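Long-range contact in SusD superfamily protein (Bacteroides fragilis, PDB 3L22), which probably binds sugars at the outer membrane as a member of the SusD family, and also binds zinc ions: residues 347-352 and 367-372. Sequence-based numbering, arbitrary orientation. Where two conformers were deposited one is given.
Sequences TAKSLL and LNIDNL
In the tight, buried part of the contact, Leu352 of helix 345-359 packs against Ile369 and Leu372 of the loop that leads into helix 374-388. The CG of Leu352 meets the CD1 of Ile369 at 3.8 Å, and the Leu352 CD2 methyl lies 4.2 Å from CD1 of Leu372. The Leu352 and Leu372 side chains cross at about a right angle. Ala380 of helix 374-388 touches both of these leucines, so the apolar patch continues onto that helix. One turn earlier, Lys349 and Ile369 run past each other in opposite directions, with Lys349 CB 3.9 Å from Ile369 CG2. CG2 sits anti to the backbone N of Ile369, which turns this methyl to the lysine while CG1 carries CD1 to Leu352.

The other side is polar and open to solvent: Asp370 is exposed and Lys349 partly so. The extended Lys349 chain reaches along the short 3-10 turn 369-371. Its NZ donates a hydrogen bond to Asp370 O at 3.0 Å, from 50° above the carbonyl plane. The Asp370 carboxylate instead forms a salt bridge with Lys353. Here the connection lies back against helix 345-359, as in a helix-loop-helix hairpin of the TPR-like, helical SusD fold.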
ATOM      1  N   THR A 347      12.372  21.784   8.002  1.00 11.77           N
ATOM      2  CA  THR A 347      12.164  20.409   8.462  1.00 12.14           C
ATOM      3  C   THR A 347      11.998  19.421   7.304  1.00 12.28           C
ATOM      4  O   THR A 347      12.534  18.298   7.336  1.00 11.39           O
ATOM      5  CB  THR A 347      10.929  20.359   9.400  1.00 12.44           C
ATOM      6  OG1 THR A 347      11.179  21.238  10.480  1.00 12.76           O
ATOM      7  CG2 THR A 347      10.616  18.959   9.920  1.00 11.85           C
ATOM      8  N   ALA A 348      11.243  19.826   6.291  1.00 12.66           N
ATOM      9  CA  ALA A 348      11.023  18.983   5.097  1.00 13.17           C
ATOM     10  C   ALA A 348      12.362  18.637   4.456  1.00 13.55           C
ATOM     11  O   ALA A 348      12.598  17.479   4.071  1.00 13.43           O
ATOM     12  CB  ALA A 348      10.092  19.703   4.055  1.00 11.86           C
ATOM     13  N   LYS A 349      13.213  19.648   4.346  1.00 13.65           N
ATOM     14  CA  LYS A 349      14.543  19.479   3.761  1.00 14.87           C
ATOM     15  C   LYS A 349      15.402  18.523   4.582  1.00 14.80           C
ATOM     16  O   LYS A 349      16.106  17.680   4.010  1.00 14.45           O
ATOM     17  CB  LYS A 349      15.282  20.811   3.627  1.00 14.01           C
ATOM     18  CG  LYS A 349      14.725  21.830   2.619  1.00 16.57           C
ATOM     19  CD  LYS A 349      15.393  23.199   2.902  1.00 18.19           C
ATOM     20  CE  LYS A 349      15.129  24.098   1.824  1.00 24.16           C
ATOM     21  NZ  LYS A 349      15.562  25.526   1.996  1.00 24.92           N
ATOM     22  N   SER A 350      15.354  18.630   5.901  1.00 15.12           N
ATOM     23  CA  SER A 350      16.170  17.740   6.741  0.50 15.42           C
ATOM     24  C   SER A 350      15.677  16.290   6.628  1.00 15.48           C
ATOM     25  O   SER A 350      16.488  15.361   6.555  1.00 15.05           O
ATOM     26  CB  SER A 350      16.223  18.216   8.195  0.50 15.34           C
ATOM     27  OG  SER A 350      15.064  17.830   8.898  0.50 17.13           O
ATOM     28  N   LEU A 351      14.356  16.100   6.549  1.00 15.86           N
ATOM     29  CA  LEU A 351      13.765  14.772   6.370  1.00 15.47           C
ATOM     30  C   LEU A 351      14.155  14.173   4.999  1.00 15.66           C
ATOM     31  O   LEU A 351      14.592  13.013   4.930  1.00 15.00           O
ATOM     32  CB  LEU A 351      12.236  14.836   6.543  1.00 15.71           C
ATOM     33  CG  LEU A 351      11.704  15.154   7.949  1.00 15.71           C
ATOM     34  CD1 LEU A 351      10.219  15.584   7.960  1.00 13.48           C
ATOM     35  CD2 LEU A 351      11.949  14.002   8.940  1.00 14.97           C
ATOM     36  N   LEU A 352      14.005  14.963   3.923  1.00 15.97           N
ATOM     37  CA  LEU A 352      14.425  14.551   2.560  1.00 14.96           C
ATOM     38  C   LEU A 352      15.894  14.149   2.559  1.00 15.13           C
ATOM     39  O   LEU A 352      16.247  13.093   2.025  1.00 15.01           O
ATOM     40  CB  LEU A 352      14.186  15.651   1.507  1.00 14.30           C
ATOM     41  CG  LEU A 352      14.593  15.376   0.054  1.00 14.94           C
ATOM     42  CD1 LEU A 352      13.938  14.047  -0.443  1.00 10.46           C
ATOM     43  CD2 LEU A 352      14.248  16.543  -0.879  1.00 12.20           C
ATOM     44  N   LEU A 367      21.752  17.630  -6.895  1.00 16.48           N
ATOM     45  CA  LEU A 367      20.622  18.320  -6.261  1.00 16.76           C
ATOM     46  C   LEU A 367      21.116  19.005  -4.990  1.00 17.27           C
ATOM     47  O   LEU A 367      21.664  18.345  -4.108  1.00 17.67           O
ATOM     48  CB  LEU A 367      19.533  17.299  -5.917  1.00 16.22           C
ATOM     49  CG  LEU A 367      18.220  17.781  -5.298  1.00 16.97           C
ATOM     50  CD1 LEU A 367      17.454  18.643  -6.307  1.00 16.71           C
ATOM     51  CD2 LEU A 367      17.402  16.561  -4.838  1.00 13.72           C
ATOM     52  N   ASN A 368      20.971  20.318  -4.914  1.00 17.21           N
ATOM     53  CA  ASN A 368      21.282  21.030  -3.690  1.00 17.73           C
ATOM     54  C   ASN A 368      20.014  21.205  -2.835  1.00 16.89           C
ATOM     55  O   ASN A 368      19.274  22.185  -2.975  1.00 17.27           O
ATOM     56  CB  ASN A 368      21.945  22.367  -4.001  1.00 18.75           C
ATOM     57  CG  ASN A 368      22.571  22.996  -2.767  1.00 23.22           C
ATOM     58  OD1 ASN A 368      22.143  22.722  -1.617  1.00 28.67           O
ATOM     59  ND2 ASN A 368      23.590  23.835  -2.984  1.00 24.87           N
ATOM     60  N   ILE A 369      19.782  20.256  -1.942  1.00 16.26           N
ATOM     61  CA  ILE A 369      18.553  20.229  -1.132  1.00 16.63           C
ATOM     62  C   ILE A 369      18.383  21.481  -0.292  1.00 15.98           C
ATOM     63  O   ILE A 369      17.281  22.038  -0.203  1.00 15.98           O
ATOM     64  CB  ILE A 369      18.467  18.972  -0.235  1.00 16.43           C
ATOM     65  CG1 ILE A 369      18.245  17.732  -1.125  1.00 17.57           C
ATOM     66  CG2 ILE A 369      17.289  19.132   0.786  1.00 14.88           C
ATOM     67  CD1 ILE A 369      18.206  16.414  -0.394  1.00 17.25           C
ATOM     68  N   ASP A 370      19.483  21.966   0.270  1.00 16.15           N
ATOM     69  CA  ASP A 370      19.447  23.185   1.052  1.00 16.87           C
ATOM     70  C   ASP A 370      18.928  24.401   0.315  1.00 16.04           C
ATOM     71  O   ASP A 370      18.415  25.288   0.966  1.00 14.82           O
ATOM     72  CB  ASP A 370      20.826  23.479   1.685  1.00 18.00           C
ATOM     73  CG  ASP A 370      21.202  22.433   2.755  1.00 22.70           C
ATOM     74  OD1 ASP A 370      20.309  21.931   3.482  1.00 27.97           O
ATOM     75  OD2 ASP A 370      22.387  22.059   2.835  1.00 31.40           O
ATOM     76  N   ASN A 371      19.007  24.426  -1.020  1.00 15.21           N
ATOM     77  CA  ASN A 371      18.500  25.553  -1.783  1.00 15.36           C
ATOM     78  C   ASN A 371      17.097  25.334  -2.341  1.00 15.45           C
ATOM     79  O   ASN A 371      16.568  26.185  -2.967  1.00 15.42           O
ATOM     80  CB  ASN A 371      19.501  25.907  -2.915  1.00 14.95           C
ATOM     81  CG  ASN A 371      20.774  26.541  -2.383  1.00 16.47           C
ATOM     82  OD1 ASN A 371      20.813  26.970  -1.244  1.00 17.65           O
ATOM     83  ND2 ASN A 371      21.803  26.646  -3.223  1.00 14.88           N
ATOM     84  N   LEU A 372      16.483  24.202  -2.106  1.00 16.86           N
ATOM     85  CA  LEU A 372      15.096  23.996  -2.554  1.00 18.16           C
ATOM     86  C   LEU A 372      14.063  24.816  -1.764  1.00 18.44           C
ATOM     87  O   LEU A 372      14.201  24.998  -0.563  1.00 19.86           O
ATOM     88  CB  LEU A 372      14.729  22.529  -2.418  1.00 17.42           C
ATOM     89  CG  LEU A 372      15.499  21.525  -3.277  1.00 19.79           C
ATOM     90  CD1 LEU A 372      15.140  20.096  -2.846  1.00 16.76           C
ATOM     91  CD2 LEU A 372      15.199  21.779  -4.752  1.00 18.97           C
TER